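Local coordinates for protein vacuolar aminopeptidase 1 (Saccharomyces cerevisiae, PDB 5JGF) that removes amino acids from the N-termini of peptides and proteins as a dizinc vacuolar enzyme, and travels as the main cargo of the cytoplasm-to-vacuole targeting pathway, at residues Ile339-Asp344 against Lys454-Phe459; Gly86-His91 against Gly458-Trp463; Ala269-Leu274 against Ser290-Tyr295. One frame throughout, in Å; residues are numbered along the deposited sequence.

Contact 1 (Ile339-Asp344 against Lys454-Phe459); sequences IILSAD and KFFNGF. With ZN (zinc ion), chain K.
Leu341 reaches from strand 339-343 onto the Phe459 ring of helix 454-459, and this is where the packing is closest. Its CD1 methyl lies over one face of the ring, 3.6 Å from the centroid of Phe459 and 16° off the ring normal, a CH-pi contact. The two side chains meet head-on: Leu341 sends CG out beside its own backbone N, while Phe459 holds CG anti to its backbone N (chi1 167°), which presents the ring's flat side to the methyl. The ring's rim is also used, since Ile339 CG2 sits at the edge near the ring plane, 3.7 Å from Phe459 CE1. Two residues beyond Leu341, on the same side of the strand, Ala343 CB meets Phe456 CZ at 3.8 Å.

The grip slackens around these points. Leu341 CD1 is 4.1 Å from Phe455 CE2 and 4.3 Å from Phe456 CD2, the latter at that ring's edge. Strand and helix axes run nearly antiparallel, and the 11.6 Å between them is filled by the phenylalanine rings and the strand's aliphatic side chains. Lys454 and Asn457, by contrast, lie on the partly exposed side of the helix and take no part; Lys454 NZ makes a salt bridge to Asp398.

Past Ala343, the strand delivers Asp344 to a zinc ion. The carboxylate binds through both oxygens, unequally, with OD1 of Asp344 2.1 Å from the metal. His91 and Asp262 bind the same ion, an arrangement expected of this zinc aminopeptidase family.

No hydrogen bond joins the segments and every touching residue is buried, so the chemistry implies that helix and strand are held by apolar fit and CH-pi attraction; no polar pair crosses between them, and the zinc-binding carboxylate lies beyond the touching residues.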
loop_
_atom_site.group_PDB
_atom_site.type_symbol
_atom_site.label_atom_id
_atom_site.label_comp_id
_atom_site.label_asym_id
_atom_site.label_seq_id
_atom_site.Cartn_x
_atom_site.Cartn_y
_atom_site.Cartn_z
ATOM N N ILE D 339 -18.730 -49.815 -19.966
ATOM C CA ILE D 339 -17.691 -49.281 -19.092
ATOM C C ILE D 339 -16.775 -48.435 -19.963
ATOM O O ILE D 339 -16.237 -48.911 -20.964
ATOM C CB ILE D 339 -16.843 -50.392 -18.418
ATOM C CG1 ILE D 339 -17.648 -51.080 -17.308
ATOM C CG2 ILE D 339 -15.561 -49.786 -17.835
ATOM C CD1 ILE D 339 -18.042 -50.164 -16.155
ATOM N N ILE D 340 -16.614 -47.169 -19.597
ATOM C CA ILE D 340 -15.748 -46.282 -20.351
ATOM C C ILE D 340 -14.532 -45.933 -19.509
ATOM O O ILE D 340 -14.666 -45.511 -18.361
ATOM C CB ILE D 340 -16.455 -44.953 -20.719
ATOM C CG1 ILE D 340 -17.683 -45.223 -21.594
ATOM C CG2 ILE D 340 -15.479 -44.034 -21.453
ATOM C CD1 ILE D 340 -18.472 -43.959 -21.955
ATOM N N LEU D 341 -13.346 -46.144 -20.064
ATOM C CA LEU D 341 -12.136 -45.766 -19.356
ATOM C C LEU D 341 -11.712 -44.467 -20.016
ATOM O O LEU D 341 -11.375 -44.448 -21.198
ATOM C CB LEU D 341 -11.010 -46.799 -19.522
ATOM C CG LEU D 341 -11.164 -48.213 -18.953
ATOM C CD1 LEU D 341 -9.808 -48.916 -18.990
ATOM C CD2 LEU D 341 -11.683 -48.155 -17.522
ATOM N N SER D 342 -11.779 -43.373 -19.266
ATOM C CA SER D 342 -11.347 -42.080 -19.777
ATOM C C SER D 342 -9.864 -42.062 -19.428
ATOM O O SER D 342 -9.497 -41.816 -18.280
ATOM C CB SER D 342 -12.074 -40.947 -19.052
ATOM O OG SER D 342 -11.539 -39.692 -19.426
ATOM N N ALA D 343 -9.019 -42.350 -20.414
ATOM C CA ALA D 343 -7.583 -42.420 -20.189
ATOM C C ALA D 343 -6.854 -41.132 -20.530
ATOM O O ALA D 343 -6.649 -40.812 -21.699
ATOM C CB ALA D 343 -6.989 -43.584 -20.987
ATOM N N ASP D 344 -6.470 -40.397 -19.491
ATOM C CA ASP D 344 -5.743 -39.147 -19.658
ATOM C C ASP D 344 -4.647 -39.150 -18.598
ATOM O O ASP D 344 -4.881 -39.527 -17.449
ATOM C CB ASP D 344 -6.674 -37.946 -19.457
ATOM C CG ASP D 344 -6.099 -36.659 -20.027
ATOM O OD1 ASP D 344 -4.926 -36.670 -20.446
ATOM O OD2 ASP D 344 -6.821 -35.638 -20.055
ATOM N N LYS D 454 -0.140 -53.100 -21.044
ATOM C CA LYS D 454 -0.505 -54.319 -20.337
ATOM C C LYS D 454 -1.845 -54.164 -19.629
ATOM O O LYS D 454 -2.706 -55.040 -19.709
ATOM C CB LYS D 454 0.589 -54.688 -19.328
ATOM C CG LYS D 454 0.347 -55.997 -18.590
ATOM C CD LYS D 454 1.577 -56.399 -17.780
ATOM C CE LYS D 454 1.262 -56.554 -16.301
ATOM N NZ LYS D 454 0.240 -57.605 -16.035
ATOM N N PHE D 455 -2.034 -53.042 -18.946
ATOM C CA PHE D 455 -3.289 -52.820 -18.248
ATOM C C PHE D 455 -4.475 -52.717 -19.204
ATOM O O PHE D 455 -5.502 -53.362 -18.997
ATOM C CB PHE D 455 -3.223 -51.548 -17.404
ATOM C CG PHE D 455 -4.529 -51.200 -16.766
ATOM C CD1 PHE D 455 -4.994 -51.920 -15.672
ATOM C CD2 PHE D 455 -5.326 -50.194 -17.297
ATOM C CE1 PHE D 455 -6.238 -51.644 -15.118
ATOM C CE2 PHE D 455 -6.572 -49.911 -16.752
ATOM C CZ PHE D 455 -7.030 -50.638 -15.661
ATOM N N PHE D 456 -4.337 -51.901 -20.247
ATOM C CA PHE D 456 -5.414 -51.712 -21.217
ATOM C C PHE D 456 -5.749 -53.000 -21.960
ATOM O O PHE D 456 -6.904 -53.232 -22.324
ATOM C CB PHE D 456 -5.032 -50.619 -22.221
ATOM C CG PHE D 456 -4.967 -49.239 -21.621
ATOM C CD1 PHE D 456 -3.970 -48.348 -22.003
ATOM C CD2 PHE D 456 -5.908 -48.830 -20.682
ATOM C CE1 PHE D 456 -3.906 -47.067 -21.455
ATOM C CE2 PHE D 456 -5.855 -47.549 -20.127
ATOM C CZ PHE D 456 -4.853 -46.670 -20.514
ATOM N N ASN D 457 -4.736 -53.829 -22.189
ATOM C CA ASN D 457 -4.936 -55.102 -22.875
ATOM C C ASN D 457 -5.796 -55.961 -21.953
ATOM O O ASN D 457 -6.758 -56.600 -22.391
ATOM C CB ASN D 457 -3.591 -55.789 -23.130
ATOM C CG ASN D 457 -3.723 -57.037 -23.994
ATOM O OD1 ASN D 457 -3.006 -58.014 -23.800
ATOM N ND2 ASN D 457 -4.630 -56.999 -24.961
ATOM N N GLY D 458 -5.448 -55.954 -20.668
ATOM C CA GLY D 458 -6.200 -56.715 -19.685
ATOM C C GLY D 458 -7.637 -56.235 -19.593
ATOM O O GLY D 458 -8.553 -57.022 -19.337
ATOM N N PHE D 459 -7.840 -54.935 -19.795
ATOM C CA PHE D 459 -9.180 -54.360 -19.750
ATOM C C PHE D 459 -10.062 -54.944 -20.853
ATOM O O PHE D 459 -11.174 -55.402 -20.591
ATOM C CB PHE D 459 -9.122 -52.838 -19.916
ATOM C CG PHE D 459 -10.463 -52.210 -20.194
ATOM C CD1 PHE D 459 -11.417 -52.096 -19.188
ATOM C CD2 PHE D 459 -10.779 -51.753 -21.471
ATOM C CE1 PHE D 459 -12.668 -51.530 -19.450
ATOM C CE2 PHE D 459 -12.026 -51.189 -21.744
ATOM C CZ PHE D 459 -12.972 -51.076 -20.731
HETATM ZN ZN ZN K . -4.692 -34.627 -21.040
HETATM O O HOH W 1 -3.981 -34.642 -18.730
HETATM O O HOH W 2 -5.211 -32.659 -20.839
#

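Contact 2 (Gly86-His91 against Gly458-Trp463); sequences GVIGSH and GFFKHW. With ZN (zinc ion), chain K.
Trp463 lays its indole against the backbone of Gly86, whose CA lies over one face of the ring system, 3.1 Å from its plane and offset toward the rim. The nearest atoms are Trp463 CZ2 and Gly86 N, 3.4 Å apart. This posture comes from an uncommon first torsion: CG of Trp463 lies between the backbone N and the carbonyl carbon (chi1 83°), which swings the ring system toward the strand end. Gly86 has no side chain, so the indole meets main chain directly.

Phe460 takes the neighbouring place. Gly86 O lies at its edge in the ring plane, 3.8 Å from Phe460 CE1, and one face receives Phe459 CD2 from within the helix. Ile88 turns CG1 beside its backbone N (chi1 -66°) and extends onward, bringing Ile88 CD1 to 3.6 Å from Phe460 CZ; the two side chains slant across one another.

Strand 86-91 is an inner strand of the mixed sheet, between strands 289-295 and 339-347. Segment 458-463 of helix 448-468 runs nearly antiparallel to it (158° between the short axes), over its N-terminal half, as in the alpha/beta core of zinc exopeptidases.

The Phe459 ring meets this strand too, with Val87 N at its edge in plane and Ile88 CG1 4.0 Å from Phe459 CE2. At the far end of the strand the backbone carries His91, whose NE2 binds zinc at 2.1 Å. Held there by the metal and at ND1 by a hydrogen bond to Asp93 O, the imidazole has its rotation fixed from both nitrogens.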
loop_
_atom_site.group_PDB
_atom_site.type_symbol
_atom_site.label_atom_id
_atom_site.label_comp_id
_atom_site.label_asym_id
_atom_site.label_seq_id
_atom_site.Cartn_x
_atom_site.Cartn_y
_atom_site.Cartn_z
ATOM N N GLY D 86 -17.110 -51.822 -24.401
ATOM C CA GLY D 86 -15.897 -51.631 -23.621
ATOM C C GLY D 86 -15.160 -50.507 -24.316
ATOM O O GLY D 86 -14.665 -50.685 -25.430
ATOM N N VAL D 87 -15.072 -49.354 -23.657
ATOM C CA VAL D 87 -14.460 -48.175 -24.264
ATOM C C VAL D 87 -13.245 -47.565 -23.576
ATOM O O VAL D 87 -13.161 -47.533 -22.350
ATOM C CB VAL D 87 -15.492 -47.018 -24.349
ATOM C CG1 VAL D 87 -14.874 -45.817 -25.056
ATOM C CG2 VAL D 87 -16.764 -47.478 -25.047
ATOM N N ILE D 88 -12.309 -47.077 -24.384
ATOM C CA ILE D 88 -11.168 -46.339 -23.856
ATOM C C ILE D 88 -11.171 -45.043 -24.653
ATOM O O ILE D 88 -11.070 -45.057 -25.883
ATOM C CB ILE D 88 -9.800 -47.023 -24.062
ATOM C CG1 ILE D 88 -9.718 -48.320 -23.256
ATOM C CG2 ILE D 88 -8.689 -46.076 -23.574
ATOM C CD1 ILE D 88 -8.353 -48.990 -23.321
ATOM N N GLY D 89 -11.319 -43.921 -23.956
ATOM C CA GLY D 89 -11.322 -42.637 -24.632
ATOM C C GLY D 89 -10.127 -41.808 -24.207
ATOM O O GLY D 89 -9.869 -41.666 -23.015
ATOM N N SER D 90 -9.395 -41.268 -25.177
ATOM C CA SER D 90 -8.218 -40.451 -24.892
ATOM C C SER D 90 -8.163 -39.289 -25.874
ATOM O O SER D 90 -8.925 -39.254 -26.843
ATOM C CB SER D 90 -6.941 -41.286 -25.034
ATOM O OG SER D 90 -6.935 -42.372 -24.125
ATOM N N HIS D 91 -7.277 -38.328 -25.632
ATOM C CA HIS D 91 -7.176 -37.215 -26.564
ATOM C C HIS D 91 -5.820 -37.186 -27.248
ATOM O O HIS D 91 -4.795 -37.496 -26.641
ATOM C CB HIS D 91 -7.520 -35.873 -25.879
ATOM C CG HIS D 91 -6.525 -35.406 -24.858
ATOM N ND1 HIS D 91 -5.464 -34.587 -25.177
ATOM C CD2 HIS D 91 -6.490 -35.558 -23.513
ATOM C CE1 HIS D 91 -4.821 -34.249 -24.072
ATOM N NE2 HIS D 91 -5.425 -34.825 -23.048
ATOM N N GLY D 458 -5.448 -55.954 -20.668
ATOM C CA GLY D 458 -6.200 -56.715 -19.685
ATOM C C GLY D 458 -7.637 -56.235 -19.593
ATOM O O GLY D 458 -8.553 -57.022 -19.337
ATOM N N PHE D 459 -7.840 -54.935 -19.795
ATOM C CA PHE D 459 -9.180 -54.360 -19.750
ATOM C C PHE D 459 -10.062 -54.944 -20.853
ATOM O O PHE D 459 -11.174 -55.402 -20.591
ATOM C CB PHE D 459 -9.122 -52.838 -19.916
ATOM C CG PHE D 459 -10.463 -52.210 -20.194
ATOM C CD1 PHE D 459 -11.417 -52.096 -19.188
ATOM C CD2 PHE D 459 -10.779 -51.753 -21.471
ATOM C CE1 PHE D 459 -12.668 -51.530 -19.450
ATOM C CE2 PHE D 459 -12.026 -51.189 -21.744
ATOM C CZ PHE D 459 -12.972 -51.076 -20.731
ATOM N N PHE D 460 -9.574 -54.920 -22.089
ATOM C CA PHE D 460 -10.362 -55.446 -23.199
ATOM C C PHE D 460 -10.649 -56.936 -23.038
ATOM O O PHE D 460 -11.742 -57.406 -23.356
ATOM C CB PHE D 460 -9.657 -55.185 -24.532
ATOM C CG PHE D 460 -9.723 -53.749 -24.976
ATOM C CD1 PHE D 460 -10.949 -53.101 -25.091
ATOM C CD2 PHE D 460 -8.563 -53.047 -25.292
ATOM C CE1 PHE D 460 -11.024 -51.779 -25.514
ATOM C CE2 PHE D 460 -8.628 -51.720 -25.719
ATOM C CZ PHE D 460 -9.861 -51.087 -25.830
ATOM N N LYS D 461 -9.674 -57.672 -22.525
ATOM C CA LYS D 461 -9.847 -59.104 -22.332
ATOM C C LYS D 461 -10.822 -59.480 -21.224
ATOM O O LYS D 461 -11.657 -60.368 -21.402
ATOM C CB LYS D 461 -8.506 -59.767 -22.013
ATOM C CG LYS D 461 -7.536 -59.881 -23.165
ATOM C CD LYS D 461 -6.235 -60.500 -22.672
ATOM C CE LYS D 461 -5.257 -60.743 -23.805
ATOM N NZ LYS D 461 -3.947 -61.245 -23.297
ATOM N N HIS D 462 -10.740 -58.789 -20.089
ATOM C CA HIS D 462 -11.562 -59.153 -18.940
ATOM C C HIS D 462 -12.608 -58.201 -18.356
ATOM O O HIS D 462 -13.277 -58.570 -17.393
ATOM C CB HIS D 462 -10.626 -59.581 -17.805
ATOM C CG HIS D 462 -9.534 -60.510 -18.241
ATOM N ND1 HIS D 462 -8.198 -60.206 -18.093
ATOM C CD2 HIS D 462 -9.581 -61.731 -18.824
ATOM C CE1 HIS D 462 -7.468 -61.201 -18.564
ATOM N NE2 HIS D 462 -8.282 -62.140 -19.014
ATOM N N TRP D 463 -12.779 -57.003 -18.904
ATOM C CA TRP D 463 -13.754 -56.090 -18.304
ATOM C C TRP D 463 -15.182 -56.636 -18.260
ATOM O O TRP D 463 -15.888 -56.452 -17.268
ATOM C CB TRP D 463 -13.760 -54.730 -19.014
ATOM C CG TRP D 463 -14.593 -54.687 -20.255
ATOM C CD1 TRP D 463 -14.190 -54.974 -21.527
ATOM C CD2 TRP D 463 -15.986 -54.371 -20.337
ATOM N NE1 TRP D 463 -15.247 -54.856 -22.396
ATOM C CE2 TRP D 463 -16.362 -54.491 -21.691
ATOM C CE3 TRP D 463 -16.955 -54.002 -19.393
ATOM C CZ2 TRP D 463 -17.672 -54.251 -22.131
ATOM C CZ3 TRP D 463 -18.257 -53.763 -19.830
ATOM C CH2 TRP D 463 -18.600 -53.890 -21.189
HETATM ZN ZN ZN K . -4.692 -34.627 -21.040
HETATM O O HOH W 1 -3.981 -34.642 -18.730
HETATM O O HOH W 2 -5.211 -32.659 -20.839
#

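Contact 3 (Ala269-Leu274 against Ser290-Tyr295); sequences AAMIAL and STVTLY
No aromatic ring takes part where Ala270, Met271 and Leu274 meet Val292 and Leu294; the flat group that touches is the peptide carbonyl of Ala270, whose O lies 3.7 Å from Val292 CG2. Rings border the patch from other helices instead: Phe460 touches Leu274 and Val292, and Phe32 of helix 25-38 touches Met271 and Leu294. The arrangement is a helix laid on the mixed sheet of an alpha/beta/alpha sandwich, with helix 269-274 nearly antiparallel to strand 290-295 (153°) and the axes 8.9 Å apart. On the other side of the strand, Thr291 and Thr293 touch Leu313 of helix 312-324, which gives the evidence for the second helical layer.

Val292 is gripped by both of its methyls. CG1 of Val292 meets Met271 SD at 3.4 Å, a close contact set by the methionine's chi1 (-77°) and chi2 (-56°), which bring the sulfur against the valine, while a further bend at chi3 only turns the terminal methyl. Farther along the strand, Met271 CG reaches Leu294 CD1 at 3.9 Å, slanting across it. The other methyl, CG2, besides Ala270 O, also meets Leu274, whose side chain runs alongside Val292 with the reverse heading: Leu274 CB lies 3.8 Å from Val292 CG2, and Leu274 CD2 is 3.9 Å from that same methyl.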
loop_
_atom_site.group_PDB
_atom_site.type_symbol
_atom_site.label_atom_id
_atom_site.label_comp_id
_atom_site.label_asym_id
_atom_site.label_seq_id
_atom_site.Cartn_x
_atom_site.Cartn_y
_atom_site.Cartn_z
ATOM N N ALA D 269 -0.634 -46.097 -25.852
ATOM C CA ALA D 269 -0.781 -47.305 -25.048
ATOM C C ALA D 269 -2.137 -47.970 -25.277
ATOM O O ALA D 269 -2.222 -49.195 -25.378
ATOM C CB ALA D 269 -0.602 -46.980 -23.567
ATOM N N ALA D 270 -3.195 -47.167 -25.355
ATOM C CA ALA D 270 -4.531 -47.715 -25.572
ATOM C C ALA D 270 -4.679 -48.340 -26.960
ATOM O O ALA D 270 -5.249 -49.425 -27.096
ATOM C CB ALA D 270 -5.590 -46.630 -25.367
ATOM N N MET D 271 -4.172 -47.664 -27.989
ATOM C CA MET D 271 -4.271 -48.189 -29.351
ATOM C C MET D 271 -3.453 -49.465 -29.532
ATOM O O MET D 271 -3.907 -50.415 -30.176
ATOM C CB MET D 271 -3.813 -47.150 -30.378
ATOM C CG MET D 271 -4.824 -46.049 -30.662
ATOM S SD MET D 271 -6.455 -46.655 -31.201
ATOM C CE MET D 271 -6.026 -47.795 -32.415
ATOM N N ILE D 272 -2.249 -49.491 -28.973
ATOM C CA ILE D 272 -1.408 -50.675 -29.086
ATOM C C ILE D 272 -2.100 -51.830 -28.373
ATOM O O ILE D 272 -2.099 -52.962 -28.856
ATOM C CB ILE D 272 -0.010 -50.436 -28.469
ATOM C CG1 ILE D 272 0.749 -49.394 -29.297
ATOM C CG2 ILE D 272 0.778 -51.738 -28.413
ATOM C CD1 ILE D 272 0.968 -49.789 -30.747
ATOM N N ALA D 273 -2.704 -51.542 -27.226
ATOM C CA ALA D 273 -3.408 -52.575 -26.478
ATOM C C ALA D 273 -4.559 -53.122 -27.318
ATOM O O ALA D 273 -4.781 -54.334 -27.368
ATOM C CB ALA D 273 -3.937 -52.010 -25.170
ATOM N N LEU D 274 -5.290 -52.228 -27.979
ATOM C CA LEU D 274 -6.416 -52.638 -28.815
ATOM C C LEU D 274 -5.946 -53.550 -29.950
ATOM O O LEU D 274 -6.573 -54.568 -30.240
ATOM C CB LEU D 274 -7.119 -51.415 -29.413
ATOM C CG LEU D 274 -8.294 -51.756 -30.340
ATOM C CD1 LEU D 274 -9.435 -52.316 -29.507
ATOM C CD2 LEU D 274 -8.751 -50.522 -31.104
ATOM N N SER D 290 -15.924 -53.505 -28.684
ATOM C CA SER D 290 -14.807 -52.794 -28.059
ATOM C C SER D 290 -14.361 -51.614 -28.906
ATOM O O SER D 290 -14.448 -51.654 -30.131
ATOM C CB SER D 290 -13.620 -53.746 -27.876
ATOM O OG SER D 290 -13.994 -54.908 -27.156
ATOM N N THR D 291 -13.872 -50.561 -28.258
ATOM C CA THR D 291 -13.417 -49.403 -29.007
ATOM C C THR D 291 -12.443 -48.509 -28.266
ATOM O O THR D 291 -12.465 -48.416 -27.041
ATOM C CB THR D 291 -14.600 -48.500 -29.445
ATOM O OG1 THR D 291 -14.087 -47.309 -30.060
ATOM C CG2 THR D 291 -15.445 -48.091 -28.247
ATOM N N VAL D 292 -11.569 -47.880 -29.038
ATOM C CA VAL D 292 -10.642 -46.894 -28.519
ATOM C C VAL D 292 -10.992 -45.697 -29.388
ATOM O O VAL D 292 -10.894 -45.761 -30.614
ATOM C CB VAL D 292 -9.164 -47.248 -28.750
ATOM C CG1 VAL D 292 -8.295 -46.017 -28.449
ATOM C CG2 VAL D 292 -8.751 -48.393 -27.844
ATOM N N THR D 293 -11.448 -44.621 -28.763
ATOM C CA THR D 293 -11.794 -43.427 -29.505
ATOM C C THR D 293 -10.848 -42.323 -29.053
ATOM O O THR D 293 -10.680 -42.089 -27.855
ATOM C CB THR D 293 -13.265 -43.045 -29.274
ATOM O OG1 THR D 293 -14.103 -44.104 -29.771
ATOM C CG2 THR D 293 -13.614 -41.759 -30.011
ATOM N N LEU D 294 -10.218 -41.680 -30.035
ATOM C CA LEU D 294 -9.238 -40.622 -29.813
ATOM C C LEU D 294 -9.826 -39.272 -30.204
ATOM O O LEU D 294 -10.256 -39.078 -31.344
ATOM C CB LEU D 294 -7.989 -40.911 -30.645
ATOM C CG LEU D 294 -7.415 -42.319 -30.448
ATOM C CD1 LEU D 294 -6.218 -42.514 -31.367
ATOM C CD2 LEU D 294 -7.020 -42.522 -28.989
ATOM N N TYR D 295 -9.825 -38.342 -29.254
ATOM C CA TYR D 295 -10.397 -37.017 -29.461
ATOM C C TYR D 295 -9.396 -35.884 -29.639
ATOM O O TYR D 295 -8.267 -35.937 -29.149
ATOM C CB TYR D 295 -11.303 -36.664 -28.280
ATOM C CG TYR D 295 -12.454 -37.621 -28.079
ATOM C CD1 TYR D 295 -13.612 -37.518 -28.849
ATOM C CD2 TYR D 295 -12.382 -38.637 -27.126
ATOM C CE1 TYR D 295 -14.673 -38.402 -28.670
ATOM C CE2 TYR D 295 -13.435 -39.529 -26.942
ATOM C CZ TYR D 295 -14.576 -39.404 -27.715
ATOM O OH TYR D 295 -15.618 -40.283 -27.531
#

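Overall arrangement
Contacts 1 and 2 lie about 4 Å apart between centres and share helix 448-468, including Gly458 and Phe459; contact 3 is about 8 Å from contact 1 and 7 Å from contact 2. All three reach one mixed sheet, in which strands 289-295, 86-91 and 339-347 are consecutive neighbours. Along the chain, contact 3 is nested within the loop closed by contact 2 and ends before contact 1 begins. Helices 261-278 and 448-468 pack side by side, with Phe456 CB 3.4 Å from Ala273 CB. Because strands 86-91 and 339-347 are adjacent in the sheet, they bring His91 and Asp344, far apart in sequence, to a single zinc ion.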